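Local structure of DNA primase (Aquifex aeolicus, 2AU3) at residues Ile99-Lys104 / Tyr167-Asn172; Val105-Asp110 / Asn161-Ala166; Gly315-Pro320 / Gly380-Ala385. The protein probably synthesises, as a DNA-directed RNA polymerase, the short RNA primers from which DNA polymerase extends during replication. One frame throughout, in Å; residues are numbered along the deposited sequence.

How the interactions relate
Interactions 1 and 2 hold the same two elements, helix 101-122 and helix 164-168, and touch each other, their centres about 6 Å apart; along the chain, interaction 2 is nested inside the loop that interaction 1 closes. Their chemistry follows depth: interaction 2 is a buried fit of valine, leucine and alanine with no hydrogen bond or ion pair, whereas interaction 1 is a surface salt bridge between lysine and glutamate. Y167 and N172 of interaction 1 also pack on L109 of interaction 2. Interaction 3 lies on the opposite side of the chain's centre, its own centre about 43 Å from that of interaction 1, and is a long surface ion pair between the Toprim and helical regions.

Interaction 1. Residues Ile99-Lys104 / Tyr167-Asn172; sequences ISKDEK and YLETKN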
loop_
_atom_site.group_PDB
_atom_site.type_symbol
_atom_site.label_atom_id
_atom_site.label_comp_id
_atom_site.label_asym_id
_atom_site.label_seq_id
_atom_site.Cartn_x
_atom_site.Cartn_y
_atom_site.Cartn_z
ATOM N N ILE A 99 -4.693 29.236 -1.286
ATOM C CA ILE A 99 -4.560 27.775 -1.305
ATOM C C ILE A 99 -3.347 27.388 -2.132
ATOM O O ILE A 99 -3.303 27.641 -3.327
ATOM C CB ILE A 99 -5.821 27.059 -1.875
ATOM C CG1 ILE A 99 -7.123 27.572 -1.237
ATOM C CG2 ILE A 99 -5.690 25.545 -1.713
ATOM C CD1 ILE A 99 -7.289 27.250 0.217
ATOM N N SER A 100 -2.365 26.773 -1.495
ATOM C CA SER A 100 -1.142 26.396 -2.185
ATOM C C SER A 100 -1.392 25.313 -3.245
ATOM O O SER A 100 -2.264 24.442 -3.070
ATOM C CB SER A 100 -0.114 25.896 -1.185
ATOM O OG SER A 100 -0.553 24.690 -0.606
ATOM N N LYS A 101 -0.620 25.369 -4.329
ATOM C CA LYS A 101 -0.641 24.326 -5.356
ATOM C C LYS A 101 -0.401 22.973 -4.712
ATOM O O LYS A 101 -1.056 21.982 -5.026
ATOM C CB LYS A 101 0.438 24.589 -6.395
ATOM C CG LYS A 101 0.596 23.489 -7.438
ATOM C CD LYS A 101 0.674 24.087 -8.842
ATOM C CE LYS A 101 2.081 24.061 -9.367
ATOM N NZ LYS A 101 2.340 25.117 -10.411
ATOM N N ASP A 102 0.565 22.967 -3.810
ATOM C CA ASP A 102 0.930 21.824 -3.011
ATOM C C ASP A 102 -0.288 21.096 -2.428
ATOM O O ASP A 102 -0.452 19.897 -2.630
ATOM C CB ASP A 102 1.862 22.315 -1.909
ATOM C CG ASP A 102 2.479 21.200 -1.129
ATOM O OD1 ASP A 102 2.697 20.125 -1.714
ATOM O OD2 ASP A 102 2.808 21.334 0.068
ATOM N N GLU A 103 -1.126 21.830 -1.700
ATOM C CA GLU A 103 -2.406 21.328 -1.203
ATOM C C GLU A 103 -3.307 20.786 -2.330
ATOM O O GLU A 103 -3.985 19.765 -2.162
ATOM C CB GLU A 103 -3.151 22.461 -0.495
ATOM C CG GLU A 103 -3.850 22.072 0.794
ATOM C CD GLU A 103 -2.911 21.467 1.819
ATOM O OE1 GLU A 103 -2.096 22.218 2.405
ATOM O OE2 GLU A 103 -2.999 20.241 2.039
ATOM N N LYS A 104 -3.323 21.491 -3.464
ATOM C CA LYS A 104 -4.194 21.122 -4.577
ATOM C C LYS A 104 -3.760 19.811 -5.204
ATOM O O LYS A 104 -4.596 19.050 -5.661
ATOM C CB LYS A 104 -4.248 22.213 -5.649
ATOM C CG LYS A 104 -4.905 23.528 -5.240
ATOM C CD LYS A 104 -4.860 24.551 -6.410
ATOM C CE LYS A 104 -3.717 24.225 -7.425
ATOM N NZ LYS A 104 -3.508 25.209 -8.543
ATOM N N TYR A 167 -2.710 18.825 -10.852
ATOM C CA TYR A 167 -2.535 17.414 -11.187
ATOM C C TYR A 167 -1.352 17.196 -12.129
ATOM O O TYR A 167 -0.680 16.165 -12.061
ATOM C CB TYR A 167 -3.817 16.776 -11.755
ATOM C CG TYR A 167 -3.733 15.248 -11.774
ATOM C CD1 TYR A 167 -3.611 14.531 -10.580
ATOM C CD2 TYR A 167 -3.715 14.533 -12.974
ATOM C CE1 TYR A 167 -3.505 13.134 -10.560
ATOM C CE2 TYR A 167 -3.597 13.119 -12.970
ATOM C CZ TYR A 167 -3.495 12.436 -11.736
ATOM O OH TYR A 167 -3.404 11.062 -11.694
ATOM N N LEU A 168 -1.098 18.185 -12.997
ATOM C CA LEU A 168 -0.009 18.126 -13.980
ATOM C C LEU A 168 1.356 18.014 -13.325
ATOM O O LEU A 168 2.260 17.410 -13.886
ATOM C CB LEU A 168 -0.050 19.357 -14.916
ATOM C CG LEU A 168 -1.152 19.367 -15.991
ATOM C CD1 LEU A 168 -1.347 20.763 -16.636
ATOM C CD2 LEU A 168 -0.905 18.287 -17.071
ATOM N N GLU A 169 1.502 18.582 -12.129
ATOM C CA GLU A 169 2.711 18.398 -11.337
ATOM C C GLU A 169 3.007 16.934 -10.947
ATOM O O GLU A 169 4.128 16.634 -10.538
ATOM C CB GLU A 169 2.678 19.267 -10.066
ATOM C CG GLU A 169 2.718 20.773 -10.323
ATOM C CD GLU A 169 4.089 21.269 -10.763
ATOM O OE1 GLU A 169 5.110 20.643 -10.380
ATOM O OE2 GLU A 169 4.147 22.284 -11.496
ATOM N N THR A 170 2.018 16.044 -11.045
ATOM C CA THR A 170 2.245 14.613 -10.702
ATOM C C THR A 170 2.873 13.818 -11.839
ATOM O O THR A 170 3.421 12.739 -11.610
ATOM C CB THR A 170 0.953 13.898 -10.285
ATOM O OG1 THR A 170 0.021 13.914 -11.375
ATOM C CG2 THR A 170 0.241 14.637 -9.138
ATOM N N LYS A 171 2.758 14.349 -13.056
ATOM C CA LYS A 171 3.166 13.660 -14.287
ATOM C C LYS A 171 2.346 12.398 -14.603
ATOM O O LYS A 171 2.788 11.523 -15.365
ATOM C CB LYS A 171 4.681 13.371 -14.302
ATOM C CG LYS A 171 5.538 14.635 -14.267
ATOM C CD LYS A 171 6.258 14.753 -12.950
ATOM C CE LYS A 171 7.752 14.848 -13.146
ATOM N NZ LYS A 171 8.422 13.700 -12.481
ATOM N N ASN A 172 1.154 12.316 -14.019
ATOM C CA ASN A 172 0.237 11.226 -14.303
ATOM C C ASN A 172 -0.585 11.508 -15.538
ATOM O O ASN A 172 -1.444 10.713 -15.918
ATOM C CB ASN A 172 -0.669 10.940 -13.102
ATOM C CG ASN A 172 0.089 10.364 -11.940
ATOM O OD1 ASN A 172 0.991 9.551 -12.119
ATOM N ND2 ASN A 172 -0.247 10.802 -10.746
#
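The backbones stay well apart where K101, in the first turn of helix 101-122, faces E169, the second residue of the turn L168-K171, with 9.1 Å between the CA of K101 and the CA of E169. Side chains alone span the gap, crossing at about a right angle. CG of K101 is anti to the backbone N (chi1 174°), and bends further out bring CE over the glutamate stem, 3.5 Å from E169 CG. The ammonium completes a salt bridge, K101 NZ to E169 OE2 at 3.5 Å; because CE lies equally near that oxygen, the lysine meets the carboxylate with its last methylene as well as its charge. Both residues are exposed, so water probably weakens the attraction.

Each segment is braced from within. S100 caps its helix, OG accepting from the N of E103 at 3.1 Å and 167°. On the other side T170 OG1 accepts from the N of N172 at 3.3 Å, an ST turn, while standing over the centre of the Y167 ring. That ring packs on helix 101-122, and N172 OD1 bonds S219. The ion pair thus bridges the first turn of helix 101-122, just after its serine N-cap, to the type I turn L168-K171 that follows helix 164-168, where K171 has positive phi.

Interaction 2. Residues Val105-Asp110 / Asn161-Ala166; sequences VYVALD and NDLLEA
A108 and V105, on one flank of helix 101-122, receive L163 and A166 from the start of helix 164-168, and small residues let the backbones come close: the CA of V105 lies 4.8 Å from the CA of A166. This is the tight end. The methyl of A166 sits against the valine main chain, with A166 CB 3.6 Å from V105 N. V105 CG2, beside its own backbone N, reaches the carbonyl of A166 at 3.3 Å from its O.

One turn further along helix 101-122, L163 meets A108 and V107. Its CB meets the A108 methyl at 4.0 Å between the two CB atoms, while its CD1 rests 3.8 Å from A108 CA. The same CD1 touches V107 CG1 at 3.9 Å, the two side chains crossing at about a right angle; the leucine fork straddles that valine methyl, CD2 being 4.0 Å from V107 CG1. CB of L163 points at helix 101-122, and CG anti to the carbonyl carbon (chi1 -68°) sets the fork over V107 and A108. Y79 and F80 of helix 79-90 also cover V107, and L158 of helix 151-161 also touches L163.

The solvent side is looser. D162, at the positive-phi end of the Schellman motif that terminates helix 151-161, and E165 are exposed and take no part in the contact, and D110 turns to a salt bridge with K69. No hydrogen bond or ion pair links the two segments, so their attachment rests on van der Waals contact among methyl groups and against the backbone, with close approach permitted by alanine.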
loop_
_atom_site.group_PDB
_atom_site.type_symbol
_atom_site.label_atom_id
_atom_site.label_comp_id
_atom_site.label_asym_id
_atom_site.label_seq_id
_atom_site.Cartn_x
_atom_site.Cartn_y
_atom_site.Cartn_z
ATOM N N VAL A 105 -2.453 19.586 -5.271
ATOM C CA VAL A 105 -1.904 18.316 -5.775
ATOM C C VAL A 105 -2.535 17.111 -5.037
ATOM O O VAL A 105 -3.116 16.208 -5.658
ATOM C CB VAL A 105 -0.350 18.339 -5.719
ATOM C CG1 VAL A 105 0.271 16.939 -5.964
ATOM C CG2 VAL A 105 0.188 19.330 -6.763
ATOM N N TYR A 106 -2.500 17.148 -3.705
ATOM C CA TYR A 106 -3.038 16.045 -2.907
ATOM C C TYR A 106 -4.534 15.921 -3.096
ATOM O O TYR A 106 -5.070 14.817 -3.145
ATOM C CB TYR A 106 -2.691 16.231 -1.415
ATOM C CG TYR A 106 -1.223 15.978 -1.139
ATOM C CD1 TYR A 106 -0.723 14.663 -1.051
ATOM C CD2 TYR A 106 -0.325 17.034 -1.019
ATOM C CE1 TYR A 106 0.636 14.413 -0.814
ATOM C CE2 TYR A 106 1.048 16.800 -0.803
ATOM C CZ TYR A 106 1.523 15.482 -0.699
ATOM O OH TYR A 106 2.872 15.241 -0.487
ATOM N N VAL A 107 -5.216 17.059 -3.221
ATOM C CA VAL A 107 -6.645 17.028 -3.435
ATOM C C VAL A 107 -6.948 16.453 -4.813
ATOM O O VAL A 107 -7.920 15.717 -4.962
ATOM C CB VAL A 107 -7.313 18.414 -3.221
ATOM C CG1 VAL A 107 -8.738 18.451 -3.800
ATOM C CG2 VAL A 107 -7.335 18.758 -1.738
ATOM N N ALA A 108 -6.102 16.760 -5.799
ATOM C CA ALA A 108 -6.280 16.238 -7.155
ATOM C C ALA A 108 -6.046 14.730 -7.188
ATOM O O ALA A 108 -6.817 13.982 -7.790
ATOM C CB ALA A 108 -5.328 16.930 -8.145
ATOM N N LEU A 109 -4.941 14.303 -6.589
ATOM C CA LEU A 109 -4.654 12.874 -6.472
ATOM C C LEU A 109 -5.863 12.138 -5.920
ATOM O O LEU A 109 -6.243 11.094 -6.425
ATOM C CB LEU A 109 -3.403 12.636 -5.609
ATOM C CG LEU A 109 -2.119 12.837 -6.429
ATOM C CD1 LEU A 109 -0.873 13.028 -5.525
ATOM C CD2 LEU A 109 -1.918 11.656 -7.416
ATOM N N ASP A 110 -6.490 12.717 -4.902
ATOM C CA ASP A 110 -7.601 12.069 -4.236
ATOM C C ASP A 110 -8.877 12.076 -5.078
ATOM O O ASP A 110 -9.628 11.085 -5.088
ATOM C CB ASP A 110 -7.855 12.707 -2.873
ATOM C CG ASP A 110 -8.921 11.969 -2.098
ATOM O OD1 ASP A 110 -8.605 10.891 -1.510
ATOM O OD2 ASP A 110 -10.112 12.342 -2.098
ATOM N N ASN A 161 -13.175 20.813 -11.369
ATOM C CA ASN A 161 -12.790 20.928 -9.966
ATOM C C ASN A 161 -11.622 21.884 -9.773
ATOM O O ASN A 161 -11.177 22.123 -8.642
ATOM C CB ASN A 161 -12.454 19.549 -9.392
ATOM C CG ASN A 161 -13.695 18.751 -9.033
ATOM O OD1 ASN A 161 -14.228 18.870 -7.928
ATOM N ND2 ASN A 161 -14.166 17.936 -9.967
ATOM N N ASP A 162 -11.120 22.402 -10.889
ATOM C CA ASP A 162 -10.060 23.404 -10.904
ATOM C C ASP A 162 -8.749 22.804 -10.391
ATOM O O ASP A 162 -7.985 23.451 -9.675
ATOM C CB ASP A 162 -10.480 24.657 -10.094
ATOM C CG ASP A 162 -9.476 25.775 -10.200
ATOM O OD1 ASP A 162 -8.790 25.852 -11.252
ATOM O OD2 ASP A 162 -9.275 26.604 -9.271
ATOM N N LEU A 163 -8.498 21.558 -10.784
ATOM C CA LEU A 163 -7.411 20.765 -10.232
ATOM C C LEU A 163 -6.422 20.317 -11.313
ATOM O O LEU A 163 -5.477 19.606 -11.010
ATOM C CB LEU A 163 -7.976 19.538 -9.511
ATOM C CG LEU A 163 -8.783 19.765 -8.222
ATOM C CD1 LEU A 163 -9.376 18.445 -7.695
ATOM C CD2 LEU A 163 -7.922 20.414 -7.174
ATOM N N LEU A 164 -6.642 20.726 -12.562
ATOM C CA LEU A 164 -5.816 20.237 -13.682
ATOM C C LEU A 164 -4.349 20.641 -13.548
ATOM O O LEU A 164 -3.438 19.828 -13.678
ATOM C CB LEU A 164 -6.358 20.750 -15.004
ATOM C CG LEU A 164 -5.608 20.297 -16.257
ATOM C CD1 LEU A 164 -5.471 18.742 -16.297
ATOM C CD2 LEU A 164 -6.314 20.805 -17.503
ATOM N N GLU A 165 -4.130 21.907 -13.284
ATOM C CA GLU A 165 -2.780 22.436 -13.203
ATOM C C GLU A 165 -2.011 21.803 -12.030
ATOM O O GLU A 165 -0.870 21.376 -12.181
ATOM C CB GLU A 165 -2.807 23.962 -13.086
ATOM C CG GLU A 165 -3.404 24.658 -14.297
ATOM C CD GLU A 165 -4.932 24.745 -14.267
ATOM O OE1 GLU A 165 -5.561 24.264 -13.290
ATOM O OE2 GLU A 165 -5.509 25.301 -15.239
ATOM N N ALA A 166 -2.657 21.683 -10.874
ATOM C CA ALA A 166 -2.059 20.921 -9.780
ATOM C C ALA A 166 -1.755 19.486 -10.194
ATOM O O ALA A 166 -0.671 18.979 -9.902
ATOM C CB ALA A 166 -2.942 20.931 -8.578
#

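Interaction 3. Residues Gly315-Pro320 / Gly380-Ala385; sequences GVEVYP and GVRRFA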
loop_
_atom_site.group_PDB
_atom_site.type_symbol
_atom_site.label_atom_id
_atom_site.label_comp_id
_atom_site.label_asym_id
_atom_site.label_seq_id
_atom_site.Cartn_x
_atom_site.Cartn_y
_atom_site.Cartn_z
ATOM N N GLY A 315 18.025 -4.014 10.697
ATOM C CA GLY A 315 17.901 -4.572 12.039
ATOM C C GLY A 315 16.667 -5.448 12.228
ATOM O O GLY A 315 16.137 -5.608 13.331
ATOM N N VAL A 316 16.202 -6.017 11.139
ATOM C CA VAL A 316 15.053 -6.878 11.204
ATOM C C VAL A 316 15.538 -8.335 11.213
ATOM O O VAL A 316 16.516 -8.660 10.555
ATOM C CB VAL A 316 14.102 -6.600 10.017
ATOM C CG1 VAL A 316 12.906 -7.491 10.068
ATOM C CG2 VAL A 316 13.646 -5.124 10.054
ATOM N N GLU A 317 14.852 -9.191 11.959
ATOM C CA GLU A 317 15.052 -10.638 11.853
ATOM C C GLU A 317 14.236 -11.164 10.692
ATOM O O GLU A 317 13.059 -10.832 10.542
ATOM C CB GLU A 317 14.534 -11.339 13.086
ATOM C CG GLU A 317 15.352 -11.165 14.333
ATOM C CD GLU A 317 15.081 -12.317 15.265
ATOM O OE1 GLU A 317 13.918 -12.431 15.750
ATOM O OE2 GLU A 317 16.001 -13.139 15.449
ATOM N N VAL A 318 14.856 -12.003 9.890
ATOM C CA VAL A 318 14.266 -12.414 8.625
ATOM C C VAL A 318 13.924 -13.895 8.679
ATOM O O VAL A 318 14.730 -14.701 9.169
ATOM C CB VAL A 318 15.235 -12.124 7.467
ATOM C CG1 VAL A 318 14.711 -12.688 6.189
ATOM C CG2 VAL A 318 15.469 -10.601 7.318
ATOM N N TYR A 319 12.721 -14.227 8.195
ATOM C CA TYR A 319 12.204 -15.594 8.080
ATOM C C TYR A 319 11.740 -15.876 6.648
ATOM O O TYR A 319 10.591 -15.575 6.289
ATOM C CB TYR A 319 10.992 -15.755 8.974
ATOM C CG TYR A 319 11.261 -15.604 10.441
ATOM C CD1 TYR A 319 11.200 -16.703 11.286
ATOM C CD2 TYR A 319 11.588 -14.365 10.985
ATOM C CE1 TYR A 319 11.437 -16.577 12.647
ATOM C CE2 TYR A 319 11.800 -14.217 12.338
ATOM C CZ TYR A 319 11.737 -15.331 13.162
ATOM O OH TYR A 319 12.005 -15.208 14.499
ATOM N N PRO A 320 12.631 -16.420 5.816
ATOM C CA PRO A 320 12.262 -16.792 4.451
ATOM C C PRO A 320 11.181 -17.869 4.417
ATOM O O PRO A 320 11.235 -18.871 5.116
ATOM C CB PRO A 320 13.580 -17.340 3.869
ATOM C CG PRO A 320 14.645 -16.634 4.698
ATOM C CD PRO A 320 14.060 -16.690 6.103
ATOM N N GLY A 380 26.589 -6.519 17.161
ATOM C CA GLY A 380 27.772 -7.351 17.347
ATOM C C GLY A 380 27.644 -8.465 18.375
ATOM O O GLY A 380 28.223 -9.545 18.206
ATOM N N VAL A 381 26.862 -8.220 19.421
ATOM C CA VAL A 381 26.602 -9.239 20.436
ATOM C C VAL A 381 25.875 -10.440 19.805
ATOM O O VAL A 381 26.326 -11.583 19.924
ATOM C CB VAL A 381 25.826 -8.658 21.646
ATOM C CG1 VAL A 381 25.418 -9.761 22.612
ATOM C CG2 VAL A 381 26.688 -7.619 22.373
ATOM N N ARG A 382 24.783 -10.147 19.097
ATOM C CA ARG A 382 24.040 -11.148 18.341
ATOM C C ARG A 382 24.925 -11.780 17.268
ATOM O O ARG A 382 24.978 -13.019 17.145
ATOM C CB ARG A 382 22.805 -10.517 17.694
ATOM C CG ARG A 382 21.943 -11.494 16.871
ATOM C CD ARG A 382 21.252 -12.586 17.706
ATOM N NE ARG A 382 20.302 -13.387 16.929
ATOM C CZ ARG A 382 20.101 -14.689 17.110
ATOM N NH1 ARG A 382 20.803 -15.357 18.029
ATOM N NH2 ARG A 382 19.212 -15.333 16.364
ATOM N N ARG A 383 25.636 -10.935 16.517
ATOM C CA ARG A 383 26.559 -11.435 15.507
ATOM C C ARG A 383 27.444 -12.537 16.090
ATOM O O ARG A 383 27.489 -13.639 15.546
ATOM C CB ARG A 383 27.401 -10.313 14.914
ATOM C CG ARG A 383 28.192 -10.726 13.666
ATOM C CD ARG A 383 28.985 -9.611 13.020
ATOM N NE ARG A 383 29.372 -9.964 11.652
ATOM C CZ ARG A 383 30.621 -9.914 11.174
ATOM N NH1 ARG A 383 31.623 -9.517 11.954
ATOM N NH2 ARG A 383 30.865 -10.256 9.917
ATOM N N PHE A 384 28.099 -12.243 17.224
ATOM C CA PHE A 384 29.059 -13.153 17.844
ATOM C C PHE A 384 28.454 -14.489 18.286
ATOM O O PHE A 384 29.083 -15.549 18.145
ATOM C CB PHE A 384 29.752 -12.481 19.040
ATOM C CG PHE A 384 30.697 -13.384 19.768
ATOM C CD1 PHE A 384 32.021 -13.502 19.356
ATOM C CD2 PHE A 384 30.257 -14.142 20.848
ATOM C CE1 PHE A 384 32.908 -14.352 20.030
ATOM C CE2 PHE A 384 31.125 -14.994 21.531
ATOM C CZ PHE A 384 32.463 -15.095 21.115
ATOM N N ALA A 385 27.266 -14.415 18.880
ATOM C CA ALA A 385 26.546 -15.595 19.352
ATOM C C ALA A 385 26.212 -16.506 18.190
ATOM O O ALA A 385 26.299 -17.730 18.303
ATOM C CB ALA A 385 25.279 -15.182 20.057
#
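E317 reaches out with its carboxylate to the guanidinium of R382, and the overlap is confined to the ends of the two side chains. OE2 of E317 stands 4.0 Å from NH2 of R382, a long salt bridge without a hydrogen bond. The two flat groups are not coplanar: the carboxylate and guanidinium planes are turned 65° apart, and OE2 approaches obliquely. Such a pairing attracts by charge rather than by the paired, in-line bonds of a bidentate bridge, and is probably modest in strength at this surface.

Both side chains reach across the gap. CG of R382 is anti to its backbone N (chi1 -180°), carrying the side chain off helix 380-394 before a bend at chi2. The CB of E317 does not point at R382; the side chain, extended beyond CG, brings only its carboxylate near, and the two cross at about a right angle.

The strand itself is firmly held: E317 makes backbone hydrogen bonds with K288 and V290, while V318 packs against helix 298-313. The ion pair thus spans from the outermost strand of the mixed Toprim sheet, 317-321, whose V318 also bonds L351, to helix 380-394 of the DnaG helical domain.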